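Local coordinates for protein leucine--tRNA ligase (Agrobacterium radiobacter, PDB 5AH5) that probably joins leucine to tRNA(Leu) at the expense of ATP, as a class I aminoacyl-tRNA synthetase with an editing domain, at residues W77-L82 with L123-P128. Sequence-based numbering, arbitrary orientation.
Sequences WDSFGL and LATCSP. With LSS (5'-O-(L-leucylsulfamoyl)adenosine), chain I.
Thr125 bonds to Trp77 where a single beta bridge pairs Trp77 with Ala124 and joins two loops of the class I catalytic domain, a worked example of second-shell support for a ligand-binding carboxylate. Thr125 N donates to Trp77 O at 3.1 Å, and Trp77 N gives a weak bond to Leu123 O. Trp77 O also receives Ser79 OG from above its carbonyl plane, so two donors grip it. The indole NE1 is hydrogen-bonded to Glu122, while Ala124 CB sits at the ring edge. With OG1 placed between its own N and carbonyl carbon (chi1 63°), Thr125 accepts from Ser79 N at 3.1 Å. Cys126 rests its CA over one face of Phe80, a CH-pi contact 3.8 Å from the ring centroid, and Trp423 meets that ring edge-to-face. One water links Thr125 OG1, Phe80 N and Asp78 OD1, the last at 2.6 Å. The other carboxylate oxygen, Asp78 OD2, takes the amino nitrogen N4 of the bound leucyl-sulfamoyl adenosine at 2.6 Å. Bonding to the backbone beyond Asp78 and sharing its water is consistent with a second-shell role for Thr125, holding Asp78 where it takes the amino group of the leucyl moiety, and probably of leucine itself.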
loop_
_atom_site.group_PDB
_atom_site.type_symbol
_atom_site.label_atom_id
_atom_site.label_comp_id
_atom_site.label_asym_id
_atom_site.label_seq_id
_atom_site.Cartn_x
_atom_site.Cartn_y
_atom_site.Cartn_z
ATOM N N TRP B 77 9.633 -1.812 -12.452
ATOM C CA TRP B 77 9.155 -3.163 -12.798
ATOM C C TRP B 77 9.547 -4.128 -11.706
ATOM O O TRP B 77 10.726 -4.285 -11.426
ATOM C CB TRP B 77 9.772 -3.539 -14.138
ATOM C CG TRP B 77 9.529 -2.425 -15.139
ATOM C CD1 TRP B 77 10.455 -1.566 -15.632
ATOM C CD2 TRP B 77 8.254 -1.944 -15.617
ATOM N NE1 TRP B 77 9.891 -0.704 -16.514
ATOM C CE2 TRP B 77 8.521 -0.890 -16.506
ATOM C CE3 TRP B 77 6.928 -2.323 -15.405
ATOM C CZ2 TRP B 77 7.506 -0.169 -17.139
ATOM C CZ3 TRP B 77 5.892 -1.619 -16.079
ATOM C CH2 TRP B 77 6.189 -0.554 -16.927
ATOM N N ASP B 78 8.554 -4.744 -11.066
ATOM C CA ASP B 78 8.769 -5.798 -10.050
ATOM C C ASP B 78 8.910 -7.135 -10.857
ATOM O O ASP B 78 7.952 -7.841 -11.090
ATOM C CB ASP B 78 7.610 -5.783 -9.076
ATOM C CG ASP B 78 7.942 -6.326 -7.701
ATOM O OD1 ASP B 78 9.075 -6.760 -7.463
ATOM O OD2 ASP B 78 7.032 -6.276 -6.807
ATOM N N SER B 79 10.149 -7.476 -11.267
ATOM C CA SER B 79 10.347 -8.402 -12.290
ATOM C C SER B 79 11.029 -9.725 -11.906
ATOM O O SER B 79 11.254 -10.508 -12.787
ATOM C CB SER B 79 11.034 -7.671 -13.465
ATOM O OG SER B 79 12.055 -6.843 -13.032
ATOM N N PHE B 80 11.352 -9.961 -10.630
ATOM C CA PHE B 80 11.919 -11.199 -10.152
ATOM C C PHE B 80 10.894 -11.993 -9.307
ATOM O O PHE B 80 9.827 -11.480 -8.898
ATOM C CB PHE B 80 13.155 -10.947 -9.257
ATOM C CG PHE B 80 14.541 -11.046 -9.975
ATOM C CD1 PHE B 80 14.796 -11.928 -11.021
ATOM C CD2 PHE B 80 15.609 -10.308 -9.482
ATOM C CE1 PHE B 80 16.057 -12.012 -11.616
ATOM C CE2 PHE B 80 16.877 -10.431 -10.034
ATOM C CZ PHE B 80 17.109 -11.263 -11.101
ATOM N N GLY B 81 11.243 -13.253 -9.086
ATOM C CA GLY B 81 10.515 -14.150 -8.251
ATOM C C GLY B 81 9.309 -14.770 -8.894
ATOM O O GLY B 81 9.119 -14.740 -10.092
ATOM N N LEU B 82 8.443 -15.277 -8.043
ATOM C CA LEU B 82 7.428 -16.193 -8.458
ATOM C C LEU B 82 6.517 -15.715 -9.515
ATOM O O LEU B 82 6.256 -16.474 -10.436
ATOM C CB LEU B 82 6.670 -16.707 -7.261
ATOM C CG LEU B 82 7.499 -17.444 -6.254
ATOM C CD1 LEU B 82 6.562 -17.970 -5.173
ATOM C CD2 LEU B 82 8.237 -18.614 -6.911
ATOM N N LEU B 123 13.392 1.777 -13.148
ATOM C CA LEU B 123 14.234 0.664 -12.764
ATOM C C LEU B 123 13.515 -0.649 -12.981
ATOM O O LEU B 123 12.300 -0.711 -13.231
ATOM C CB LEU B 123 14.687 0.749 -11.307
ATOM C CG LEU B 123 13.589 0.871 -10.247
ATOM C CD1 LEU B 123 12.962 -0.508 -9.907
ATOM C CD2 LEU B 123 14.084 1.478 -8.949
ATOM N N ALA B 124 14.293 -1.719 -12.925
ATOM C CA ALA B 124 13.732 -3.060 -13.019
ATOM C C ALA B 124 14.497 -3.897 -12.016
ATOM O O ALA B 124 15.719 -3.874 -12.034
ATOM C CB ALA B 124 13.922 -3.550 -14.416
ATOM N N THR B 125 13.809 -4.640 -11.159
ATOM C CA THR B 125 14.516 -5.310 -10.108
ATOM C C THR B 125 15.449 -6.474 -10.650
ATOM O O THR B 125 16.266 -6.947 -9.928
ATOM C CB THR B 125 13.576 -5.828 -9.062
ATOM O OG1 THR B 125 12.719 -6.786 -9.645
ATOM C CG2 THR B 125 12.627 -4.602 -8.471
ATOM N N CYS B 126 15.291 -6.861 -11.887
ATOM C CA CYS B 126 16.079 -7.951 -12.469
ATOM C C CYS B 126 17.321 -7.408 -13.157
ATOM O O CYS B 126 18.136 -8.193 -13.597
ATOM C CB CYS B 126 15.242 -8.776 -13.439
ATOM S SG CYS B 126 14.574 -7.907 -14.851
ATOM N N SER B 127 17.488 -6.091 -13.260
ATOM C CA SER B 127 18.636 -5.596 -13.985
ATOM C C SER B 127 19.912 -5.751 -13.145
ATOM O O SER B 127 19.883 -5.694 -11.855
ATOM C CB SER B 127 18.394 -4.155 -14.452
ATOM O OG SER B 127 18.535 -3.346 -13.305
ATOM N N PRO B 128 21.074 -5.987 -13.840
ATOM C CA PRO B 128 22.297 -6.108 -13.077
ATOM C C PRO B 128 22.547 -4.951 -12.187
ATOM O O PRO B 128 23.066 -5.127 -11.053
ATOM C CB PRO B 128 23.377 -6.211 -14.166
ATOM C CG PRO B 128 22.655 -6.911 -15.305
ATOM C CD PRO B 128 21.308 -6.238 -15.270
HETATM C C1 LSS I . 2.123 -6.067 -7.109
HETATM N N1 LSS I . -8.138 -3.583 -9.200
HETATM O O1 LSS I . 1.195 -6.278 -6.360
HETATM S S1 LSS I . 0.685 -6.211 -9.106
HETATM C C2 LSS I . -7.478 -2.632 -8.544
HETATM N N2 LSS I . 2.001 -6.023 -8.423
HETATM O O2 LSS I . -3.394 -3.647 -5.961
HETATM N N3 LSS I . -6.137 -2.647 -8.380
HETATM O O3 LSS I . -1.391 -1.754 -6.067
HETATM C C4 LSS I . -5.434 -3.673 -8.916
HETATM N N4 LSS I . 4.579 -5.969 -7.554
HETATM O O4 LSS I . -2.038 -2.803 -9.126
HETATM C C5 LSS I . -6.079 -4.738 -9.534
HETATM O O5 LSS I . -0.273 -5.015 -8.658
HETATM C C6 LSS I . -7.458 -4.696 -9.653
HETATM N N6 LSS I . -8.087 -5.704 -10.311
HETATM C C7 LSS I . 4.895 -4.358 -4.908
HETATM N N7 LSS I . -5.131 -5.632 -9.914
HETATM C C8 LSS I . -3.922 -5.167 -9.494
HETATM C C9 LSS I . 3.599 -4.621 -5.679
HETATM N N9 LSS I . -4.122 -3.955 -8.912
HETATM C CA LSS I . 3.500 -5.897 -6.535
HETATM C C10 LSS I . 5.017 -5.390 -3.776
HETATM C C11 LSS I . 4.883 -2.864 -4.428
HETATM O O1A LSS I . -0.115 -7.414 -8.837
HETATM C C21 LSS I . -3.135 -3.103 -8.279
HETATM C C22 LSS I . -2.542 -3.733 -7.068
HETATM C C23 LSS I . -1.241 -2.950 -6.880
HETATM C C24 LSS I . -0.888 -2.640 -8.320
HETATM C C25 LSS I . 0.080 -3.660 -8.923
HETATM O O2A LSS I . 0.781 -6.021 -10.537
HETATM O O HOH W 1 10.991 -8.480 -7.968
#